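Local coordinates for lipopolysaccharide biosynthesis protein wbpB (Thermus thermophilus, PDB 3O9Z), which is an NAD-dependent dehydrogenase of the GFO/IDH/MocA family, probably oxidising a nucleotide-linked sugar on the way to 2,3-diacetamido-2,3-dideoxy-D-mannuronic acid, at residues Thr4-Thr9 with Lys24-Val29; Val202-Arg207 with Leu297-Pro302; Pro209-Gly214 with Arg224-Ile229. All coordinates share one frame; numbering follows the deposited sequence.

Interaction 1 (Thr4-Thr9 with Lys24-Val29); sequences TRFALT and KEVGGV
T4, R5 and F6 meet V29 in the beta-alpha-beta unit that opens the NAD-binding Rossmann fold. Strand 5-9 runs into the cofactor site, helix 16-25 returns, and strand 29-34 starts parallel to the first. The helix ends in a Schellman motif. G27 is its C-prime residue, with positive phi, and its N bonds to K24 O at 2.8 Å. G28 N reaches back to I23 O. One residue further on, V29 enters the sheet. V29 N donates to T4 O, and F6 N donates to V29 O, each at 2.9 Å. V29 thus brackets R5, its parallel bridge partner.

R5 and V29 lie side by side on the same face of the sheet and point the same way. V29 CG1 sits between its own backbone N and carbonyl carbon (chi1 59°). That puts this methyl against R5 CG at 3.8 Å and next to T4 O. The R5 chain then bends at chi3, and its NH1 bonds to E71 O.

F6 turns its ring to the helix end. Its CE1 edge comes to G28 CA at 4.2 Å, near the ring plane. A beta carbon on G28 would clash with CE1, so glycine suits this close approach. V26 CG2 comes obliquely to the same CE1 atom at 4.4 Å. V26 also packs on Y270 and L274 of helix 266-274, and L274 touches T4 too. At the far end of strand 5-9, T9 touches the bound NAD, and its OG1 bonds to Q88.

Beside V26, water 1 bridges the segments: it accepts from T4 N at 2.9 Å and donates to V26 O at 3.2 Å.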
loop_
_atom_site.group_PDB
_atom_site.type_symbol
_atom_site.label_atom_id
_atom_site.label_comp_id
_atom_site.label_asym_id
_atom_site.label_seq_id
_atom_site.Cartn_x
_atom_site.Cartn_y
_atom_site.Cartn_z
ATOM N N THR A 4 30.425 7.226 -11.772
ATOM C CA THR A 4 29.154 7.778 -12.223
ATOM C C THR A 4 28.279 7.694 -10.994
ATOM O O THR A 4 28.260 6.652 -10.374
ATOM C CB THR A 4 28.558 6.936 -13.368
ATOM O OG1 THR A 4 29.531 6.959 -14.423
ATOM C CG2 THR A 4 27.316 7.629 -13.882
ATOM N N ARG A 5 27.490 8.735 -10.777
ATOM C CA ARG A 5 26.604 8.718 -9.605
ATOM C C ARG A 5 25.173 8.404 -10.066
ATOM O O ARG A 5 24.570 9.147 -10.863
ATOM C CB ARG A 5 26.646 10.046 -8.872
ATOM C CG ARG A 5 27.988 10.331 -8.196
ATOM C CD ARG A 5 28.130 11.810 -7.795
ATOM N NE ARG A 5 27.145 12.303 -6.824
ATOM C CZ ARG A 5 27.121 11.999 -5.527
ATOM N NH1 ARG A 5 26.207 12.550 -4.746
ATOM N NH2 ARG A 5 27.992 11.129 -5.030
ATOM N N PHE A 6 24.601 7.361 -9.445
ATOM C CA PHE A 6 23.274 6.872 -9.815
ATOM C C PHE A 6 22.282 7.031 -8.677
ATOM O O PHE A 6 22.664 6.896 -7.487
ATOM C CB PHE A 6 23.379 5.378 -10.060
ATOM C CG PHE A 6 23.963 5.005 -11.379
ATOM C CD1 PHE A 6 25.315 4.698 -11.468
ATOM C CD2 PHE A 6 23.158 4.895 -12.497
ATOM C CE1 PHE A 6 25.886 4.365 -12.708
ATOM C CE2 PHE A 6 23.723 4.600 -13.741
ATOM C CZ PHE A 6 25.060 4.236 -13.824
ATOM N N ALA A 7 21.017 7.288 -8.990
ATOM C CA ALA A 7 19.939 6.992 -8.041
ATOM C C ALA A 7 19.107 5.932 -8.783
ATOM O O ALA A 7 19.141 5.834 -10.013
ATOM C CB ALA A 7 19.111 8.202 -7.765
ATOM N N LEU A 8 18.376 5.118 -8.033
ATOM C CA LEU A 8 17.634 3.962 -8.612
ATOM C C LEU A 8 16.190 4.015 -8.121
ATOM O O LEU A 8 15.960 4.183 -6.908
ATOM C CB LEU A 8 18.266 2.617 -8.279
ATOM C CG LEU A 8 17.447 1.382 -8.658
ATOM C CD1 LEU A 8 17.295 1.255 -10.156
ATOM C CD2 LEU A 8 18.193 0.167 -8.089
ATOM N N THR A 9 15.219 3.851 -9.022
ATOM C CA THR A 9 13.823 3.674 -8.614
ATOM C C THR A 9 13.417 2.222 -8.841
ATOM O O THR A 9 13.929 1.527 -9.723
ATOM C CB THR A 9 12.834 4.565 -9.319
ATOM O OG1 THR A 9 12.657 4.121 -10.670
ATOM C CG2 THR A 9 13.374 6.011 -9.359
ATOM N N LYS A 24 27.427 -1.587 -9.863
ATOM C CA LYS A 24 28.667 -2.115 -9.294
ATOM C C LYS A 24 29.716 -2.319 -10.398
ATOM O O LYS A 24 30.793 -1.695 -10.384
ATOM C CB LYS A 24 28.361 -3.434 -8.580
ATOM C CG LYS A 24 29.553 -4.280 -8.204
ATOM C CD LYS A 24 29.800 -4.110 -6.725
ATOM C CE LYS A 24 29.700 -2.644 -6.333
ATOM N NZ LYS A 24 29.028 -2.518 -5.014
ATOM N N GLU A 25 29.378 -3.192 -11.347
ATOM C CA GLU A 25 30.313 -3.676 -12.357
ATOM C C GLU A 25 30.785 -2.554 -13.288
ATOM O O GLU A 25 31.878 -2.633 -13.828
ATOM C CB GLU A 25 29.720 -4.876 -13.121
ATOM C CG GLU A 25 29.488 -6.076 -12.219
ATOM C CD GLU A 25 29.042 -7.352 -12.917
ATOM O OE1 GLU A 25 28.468 -7.299 -14.029
ATOM O OE2 GLU A 25 29.199 -8.428 -12.303
ATOM N N VAL A 26 30.045 -1.466 -13.444
ATOM C CA VAL A 26 30.580 -0.341 -14.209
ATOM C C VAL A 26 31.324 0.712 -13.360
ATOM O O VAL A 26 31.676 1.780 -13.865
ATOM C CB VAL A 26 29.509 0.353 -15.068
ATOM C CG1 VAL A 26 28.893 -0.613 -16.094
ATOM C CG2 VAL A 26 28.438 1.051 -14.208
ATOM N N GLY A 27 31.510 0.436 -12.070
ATOM C CA GLY A 27 32.217 1.348 -11.151
ATOM C C GLY A 27 31.447 2.578 -10.719
ATOM O O GLY A 27 32.032 3.613 -10.372
ATOM N N GLY A 28 30.119 2.457 -10.716
ATOM C CA GLY A 28 29.255 3.575 -10.348
ATOM C C GLY A 28 29.014 3.540 -8.845
ATOM O O GLY A 28 29.366 2.570 -8.220
ATOM N N VAL A 29 28.364 4.570 -8.324
ATOM C CA VAL A 29 27.919 4.484 -6.933
ATOM C C VAL A 29 26.422 4.737 -6.898
ATOM O O VAL A 29 25.926 5.676 -7.517
ATOM C CB VAL A 29 28.709 5.491 -6.055
ATOM C CG1 VAL A 29 28.507 6.892 -6.556
ATOM C CG2 VAL A 29 28.257 5.342 -4.588
HETATM O O HOH W 1 31.044 4.926 -13.489
#

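Interaction 2 (Val202-Arg207 with Leu297-Pro302); sequences VEVHAR and LPLSQP
V204 O accepts a nearly straight bond from S300 N (2.9 Å) where loop 297-302 crosses strand 202-207. The end-to-end directions of the two segments are 91° apart. L299 CA adds a CA-H...O contact to the same oxygen. Water 2 joins the backbones again, accepting from V204 N and donating to P298 O. It is also hydrogen-bonded to S300 OG.

P302 lies on H205. Its CB stands over the centre of the imidazole face, 3.4 Å from the centroid, in a CH-pi contact. The ring is held from turning by its own strand: H205 NE2 points in the ring plane at E203 OE1, 2.9 Å away, and meets the anti lone pair of that oxygen. The other carboxylate oxygen, OE2, is bonded to H201 NE2.

Strand 199-207 is, within this chain, an outermost strand of the six-stranded sheet in the C-terminal alpha/beta domain. H205 and A206 form a classic beta bulge, both facing A213 of the next strand. L299 CD2 rests against this bulge, 3.5 Å from A206 N.

At the end of the strand R207 bends at chi2 and chi3. This carries its guanidinium to L297 O. NH2 makes the strong bond at 2.7 Å, in the guanidinium plane and on a carbonyl lone pair. NH1 adds a weak one. NH2 also bonds to L294 O, at the end of helix 281-294.

L297 CD2 packs against V202 CG1 at 3.9 Å and V204 CG1 at 4.0 Å.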
loop_
_atom_site.group_PDB
_atom_site.type_symbol
_atom_site.label_atom_id
_atom_site.label_comp_id
_atom_site.label_asym_id
_atom_site.label_seq_id
_atom_site.Cartn_x
_atom_site.Cartn_y
_atom_site.Cartn_z
ATOM N N VAL A 202 0.227 -3.339 -39.666
ATOM C CA VAL A 202 0.175 -4.173 -38.462
ATOM C C VAL A 202 -1.175 -4.872 -38.365
ATOM O O VAL A 202 -2.212 -4.244 -38.659
ATOM C CB VAL A 202 0.280 -3.291 -37.197
ATOM C CG1 VAL A 202 0.172 -4.176 -35.939
ATOM C CG2 VAL A 202 1.606 -2.572 -37.187
ATOM N N GLU A 203 -1.191 -6.160 -38.029
ATOM C CA GLU A 203 -2.432 -6.915 -37.793
ATOM C C GLU A 203 -2.338 -7.657 -36.466
ATOM O O GLU A 203 -1.270 -8.138 -36.097
ATOM C CB GLU A 203 -2.668 -8.026 -38.837
ATOM C CG GLU A 203 -2.677 -7.504 -40.234
ATOM C CD GLU A 203 -2.856 -8.555 -41.299
ATOM O OE1 GLU A 203 -3.017 -9.771 -41.050
ATOM O OE2 GLU A 203 -2.791 -8.133 -42.465
ATOM N N VAL A 204 -3.466 -7.824 -35.783
ATOM C CA VAL A 204 -3.505 -8.685 -34.606
ATOM C C VAL A 204 -4.585 -9.718 -34.835
ATOM O O VAL A 204 -5.701 -9.355 -35.289
ATOM C CB VAL A 204 -3.682 -7.882 -33.315
ATOM C CG1 VAL A 204 -4.979 -7.075 -33.336
ATOM C CG2 VAL A 204 -3.700 -8.814 -32.120
ATOM N N HIS A 205 -4.254 -10.991 -34.601
ATOM C CA HIS A 205 -5.125 -12.116 -34.937
ATOM C C HIS A 205 -5.715 -12.813 -33.712
ATOM O O HIS A 205 -6.726 -13.518 -33.819
ATOM C CB HIS A 205 -4.342 -13.168 -35.736
ATOM C CG HIS A 205 -3.739 -12.633 -36.990
ATOM N ND1 HIS A 205 -2.574 -13.152 -37.527
ATOM C CD2 HIS A 205 -4.127 -11.625 -37.807
ATOM C CE1 HIS A 205 -2.272 -12.475 -38.618
ATOM N NE2 HIS A 205 -3.196 -11.548 -38.816
ATOM N N ALA A 206 -5.051 -12.639 -32.571
ATOM C CA ALA A 206 -5.473 -13.305 -31.313
ATOM C C ALA A 206 -5.056 -12.386 -30.202
ATOM O O ALA A 206 -3.973 -11.812 -30.205
ATOM C CB ALA A 206 -4.805 -14.682 -31.129
ATOM N N ARG A 207 -5.936 -12.210 -29.220
ATOM C CA ARG A 207 -5.573 -11.328 -28.115
ATOM C C ARG A 207 -6.316 -11.653 -26.831
ATOM O O ARG A 207 -7.399 -11.082 -26.605
ATOM C CB ARG A 207 -5.759 -9.849 -28.515
ATOM C CG ARG A 207 -5.653 -8.851 -27.373
ATOM C CD ARG A 207 -6.616 -7.740 -27.663
ATOM N NE ARG A 207 -5.928 -6.743 -28.464
ATOM C CZ ARG A 207 -6.411 -6.210 -29.580
ATOM N NH1 ARG A 207 -7.591 -6.592 -30.061
ATOM N NH2 ARG A 207 -5.686 -5.279 -30.181
ATOM N N LEU A 297 -5.953 -1.780 -31.704
ATOM C CA LEU A 297 -6.198 -2.298 -33.055
ATOM C C LEU A 297 -7.265 -3.411 -33.020
ATOM O O LEU A 297 -7.138 -4.392 -32.294
ATOM C CB LEU A 297 -4.885 -2.842 -33.634
ATOM C CG LEU A 297 -4.981 -3.264 -35.098
ATOM C CD1 LEU A 297 -5.193 -2.013 -35.983
ATOM C CD2 LEU A 297 -3.651 -3.941 -35.395
ATOM N N PRO A 298 -8.318 -3.299 -33.858
ATOM C CA PRO A 298 -9.261 -4.400 -33.918
ATOM C C PRO A 298 -8.636 -5.687 -34.430
ATOM O O PRO A 298 -7.769 -5.644 -35.317
ATOM C CB PRO A 298 -10.341 -3.902 -34.889
ATOM C CG PRO A 298 -10.213 -2.395 -34.845
ATOM C CD PRO A 298 -8.734 -2.145 -34.677
ATOM N N LEU A 299 -9.098 -6.792 -33.868
ATOM C CA LEU A 299 -8.786 -8.125 -34.360
ATOM C C LEU A 299 -9.184 -8.290 -35.816
ATOM O O LEU A 299 -10.227 -7.807 -36.287
ATOM C CB LEU A 299 -9.469 -9.204 -33.520
ATOM C CG LEU A 299 -8.862 -9.476 -32.148
ATOM C CD1 LEU A 299 -9.832 -10.298 -31.285
ATOM C CD2 LEU A 299 -7.536 -10.231 -32.261
ATOM N N SER A 300 -8.319 -8.951 -36.571
ATOM C CA SER A 300 -8.690 -9.338 -37.916
ATOM C C SER A 300 -8.446 -10.816 -38.187
ATOM O O SER A 300 -7.725 -11.495 -37.451
ATOM C CB SER A 300 -7.916 -8.484 -38.903
ATOM O OG SER A 300 -6.521 -8.721 -38.814
ATOM N N GLN A 301 -9.047 -11.322 -39.261
ATOM C CA GLN A 301 -8.941 -12.732 -39.575
ATOM C C GLN A 301 -7.749 -12.847 -40.526
ATOM O O GLN A 301 -7.756 -12.206 -41.568
ATOM C CB GLN A 301 -10.184 -13.211 -40.333
ATOM C CG GLN A 301 -10.107 -14.692 -40.692
ATOM C CD GLN A 301 -10.448 -15.574 -39.507
ATOM O OE1 GLN A 301 -11.139 -15.146 -38.574
ATOM N NE2 GLN A 301 -9.961 -16.813 -39.531
ATOM N N PRO A 302 -6.755 -13.661 -40.164
ATOM C CA PRO A 302 -5.540 -13.731 -40.980
ATOM C C PRO A 302 -5.780 -14.496 -42.272
ATOM O O PRO A 302 -6.506 -15.497 -42.289
ATOM C CB PRO A 302 -4.563 -14.494 -40.085
ATOM C CG PRO A 302 -5.424 -15.321 -39.184
ATOM C CD PRO A 302 -6.676 -14.505 -38.957
HETATM O O HOH W 2 -5.820 -6.557 -37.054
#

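Interaction 3 (Pro209-Gly214 with Arg224-Ile229); sequences PTVNAG and RWFLSI
W225 lays one face of its indole over the backbone of A213 and G214. G214 N sits over the ring centre, 3.4 Å above the plane, and A213 C lies toward the rim. N212 CB meets the indole edge in plane, 3.7 Å from CZ3. F189 makes an edge-to-face contact with the same indole.

With chi1 of W225 at 58°, CG stands over the main chain, and the ring folds across the neighbouring strand. G214 has no beta carbon to collide with CZ2. Without the W225 indole, as with an alanine here, the G214 backbone would probably lose its cover and a gap would open beside N212.

On the other side of the sheet, F226 meets V211 CG1 obliquely, 3.7 Å from its CE1, and also touches A213 CB. F310 packs edge-to-face on F226.

T210 O takes two donors. S228 OG reaches it at 2.7 Å from above the carbonyl plane, while I229 N comes at 3.1 Å in that plane. Backbone bonds N212 N to L227 O (2.9 Å) and L227 N to N212 O (2.8 Å) are matched by a second pair between G214 and W225.

L227 touches Y158, which binds 2-oxoglutarate. The two strands form an antiparallel beta hairpin in the sheet of the C-terminal GFO/IDH/MocA domain.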
loop_
_atom_site.group_PDB
_atom_site.type_symbol
_atom_site.label_atom_id
_atom_site.label_comp_id
_atom_site.label_asym_id
_atom_site.label_seq_id
_atom_site.Cartn_x
_atom_site.Cartn_y
_atom_site.Cartn_z
ATOM N N PRO A 209 -5.781 -13.077 -22.397
ATOM C CA PRO A 209 -4.885 -12.661 -21.328
ATOM C C PRO A 209 -3.458 -13.209 -21.388
ATOM O O PRO A 209 -2.531 -12.569 -20.891
ATOM C CB PRO A 209 -5.615 -13.132 -20.051
ATOM C CG PRO A 209 -7.075 -13.062 -20.462
ATOM C CD PRO A 209 -7.103 -13.502 -21.894
ATOM N N THR A 210 -3.279 -14.359 -22.032
ATOM C CA THR A 210 -1.966 -14.970 -22.036
ATOM C C THR A 210 -1.389 -15.147 -23.439
ATOM O O THR A 210 -0.249 -15.595 -23.527
ATOM C CB THR A 210 -1.994 -16.347 -21.388
ATOM O OG1 THR A 210 -3.012 -17.095 -22.059
ATOM C CG2 THR A 210 -2.366 -16.186 -19.887
ATOM N N VAL A 211 -2.114 -14.748 -24.480
ATOM C CA VAL A 211 -1.609 -14.946 -25.859
ATOM C C VAL A 211 -1.936 -13.715 -26.687
ATOM O O VAL A 211 -3.072 -13.210 -26.648
ATOM C CB VAL A 211 -2.333 -16.083 -26.557
ATOM C CG1 VAL A 211 -1.968 -16.133 -28.067
ATOM C CG2 VAL A 211 -2.003 -17.439 -25.857
ATOM N N ASN A 212 -0.966 -13.232 -27.445
ATOM C CA ASN A 212 -1.225 -12.297 -28.550
ATOM C C ASN A 212 -0.507 -12.851 -29.772
ATOM O O ASN A 212 0.611 -13.345 -29.653
ATOM C CB ASN A 212 -0.669 -10.896 -28.278
ATOM C CG ASN A 212 -1.513 -10.062 -27.280
ATOM O OD1 ASN A 212 -2.454 -10.497 -26.578
ATOM N ND2 ASN A 212 -1.187 -8.785 -27.284
ATOM N N ALA A 213 -1.115 -12.749 -30.944
ATOM C CA ALA A 213 -0.442 -13.151 -32.169
ATOM C C ALA A 213 -0.858 -12.219 -33.282
ATOM O O ALA A 213 -1.957 -11.636 -33.240
ATOM C CB ALA A 213 -0.856 -14.561 -32.553
ATOM N N GLY A 214 -0.026 -12.091 -34.294
ATOM C CA GLY A 214 -0.389 -11.220 -35.407
ATOM C C GLY A 214 0.637 -11.258 -36.526
ATOM O O GLY A 214 1.383 -12.228 -36.680
ATOM N N ARG A 224 5.410 -13.070 -39.072
ATOM C CA ARG A 224 4.267 -13.659 -38.350
ATOM C C ARG A 224 4.768 -13.823 -36.926
ATOM O O ARG A 224 5.851 -14.404 -36.724
ATOM C CB ARG A 224 3.899 -15.011 -38.950
ATOM C CG ARG A 224 3.388 -14.865 -40.388
ATOM C CD ARG A 224 3.056 -16.218 -40.974
ATOM N NE ARG A 224 4.248 -16.960 -41.351
ATOM C CZ ARG A 224 4.245 -18.275 -41.554
ATOM N NH1 ARG A 224 5.362 -18.917 -41.938
ATOM N NH2 ARG A 224 3.144 -18.957 -41.262
ATOM N N TRP A 225 4.029 -13.326 -35.928
ATOM C CA TRP A 225 4.498 -13.348 -34.542
ATOM C C TRP A 225 3.493 -13.970 -33.593
ATOM O O TRP A 225 2.292 -13.906 -33.809
ATOM C CB TRP A 225 4.954 -11.953 -34.086
ATOM C CG TRP A 225 3.890 -10.870 -34.178
ATOM C CD1 TRP A 225 3.681 -9.994 -35.231
ATOM C CD2 TRP A 225 2.921 -10.545 -33.193
ATOM N NE1 TRP A 225 2.638 -9.137 -34.936
ATOM C CE2 TRP A 225 2.172 -9.450 -33.683
ATOM C CE3 TRP A 225 2.662 -11.022 -31.896
ATOM C CZ2 TRP A 225 1.131 -8.853 -32.977
ATOM C CZ3 TRP A 225 1.616 -10.414 -31.204
ATOM C CH2 TRP A 225 0.860 -9.358 -31.736
ATOM N N PHE A 226 4.018 -14.583 -32.531
ATOM C CA PHE A 226 3.226 -15.200 -31.493
ATOM C C PHE A 226 3.919 -14.938 -30.176
ATOM O O PHE A 226 5.133 -15.173 -30.072
ATOM C CB PHE A 226 3.114 -16.705 -31.762
ATOM C CG PHE A 226 2.304 -17.442 -30.734
ATOM C CD1 PHE A 226 0.967 -17.708 -30.980
ATOM C CD2 PHE A 226 2.887 -17.858 -29.539
ATOM C CE1 PHE A 226 0.205 -18.391 -30.050
ATOM C CE2 PHE A 226 2.121 -18.547 -28.586
ATOM C CZ PHE A 226 0.759 -18.776 -28.834
ATOM N N LEU A 227 3.140 -14.437 -29.224
ATOM C CA LEU A 227 3.625 -14.093 -27.881
ATOM C C LEU A 227 2.740 -14.802 -26.837
ATOM O O LEU A 227 1.510 -14.677 -26.891
ATOM C CB LEU A 227 3.484 -12.563 -27.752
ATOM C CG LEU A 227 3.635 -12.059 -26.318
ATOM C CD1 LEU A 227 5.017 -12.325 -25.724
ATOM C CD2 LEU A 227 3.294 -10.545 -26.365
ATOM N N SER A 228 3.348 -15.489 -25.868
ATOM C CA SER A 228 2.539 -16.007 -24.783
ATOM C C SER A 228 3.340 -16.082 -23.493
ATOM O O SER A 228 4.580 -16.230 -23.499
ATOM C CB SER A 228 2.015 -17.405 -25.100
ATOM O OG SER A 228 1.125 -17.893 -24.079
ATOM N N ILE A 229 2.597 -15.940 -22.405
ATOM C CA ILE A 229 3.115 -16.201 -21.061
ATOM C C ILE A 229 2.602 -17.516 -20.500
ATOM O O ILE A 229 2.788 -17.794 -19.303
ATOM C CB ILE A 229 2.883 -15.020 -20.079
ATOM C CG1 ILE A 229 1.402 -14.676 -20.099
ATOM C CG2 ILE A 229 3.770 -13.824 -20.498
ATOM C CD1 ILE A 229 0.926 -13.700 -18.975
#

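Interactions 2 and 3 meet on one sheet, through the neighbouring strands 199-207 and 211-218. Their centres are about 11 Å apart. H205 N lies 2.7 Å from A213 O, and A206 O lies 3.1 Å from A213 N, both probable hydrogen bonds. Along the chain, interaction 3 is nested inside the loop closed by interaction 2. Interaction 1 lies in the Rossmann domain, across the centre of the chain. Its centre is about 36 Å from that of interaction 3 and about 42 Å from that of interaction 2. Interactions 1 and 3 approach the ligands from different domains: T9 touches NAD, and the L227 side chain is about 7 Å from 2-oxoglutarate. Interaction 2 lies away from both sites.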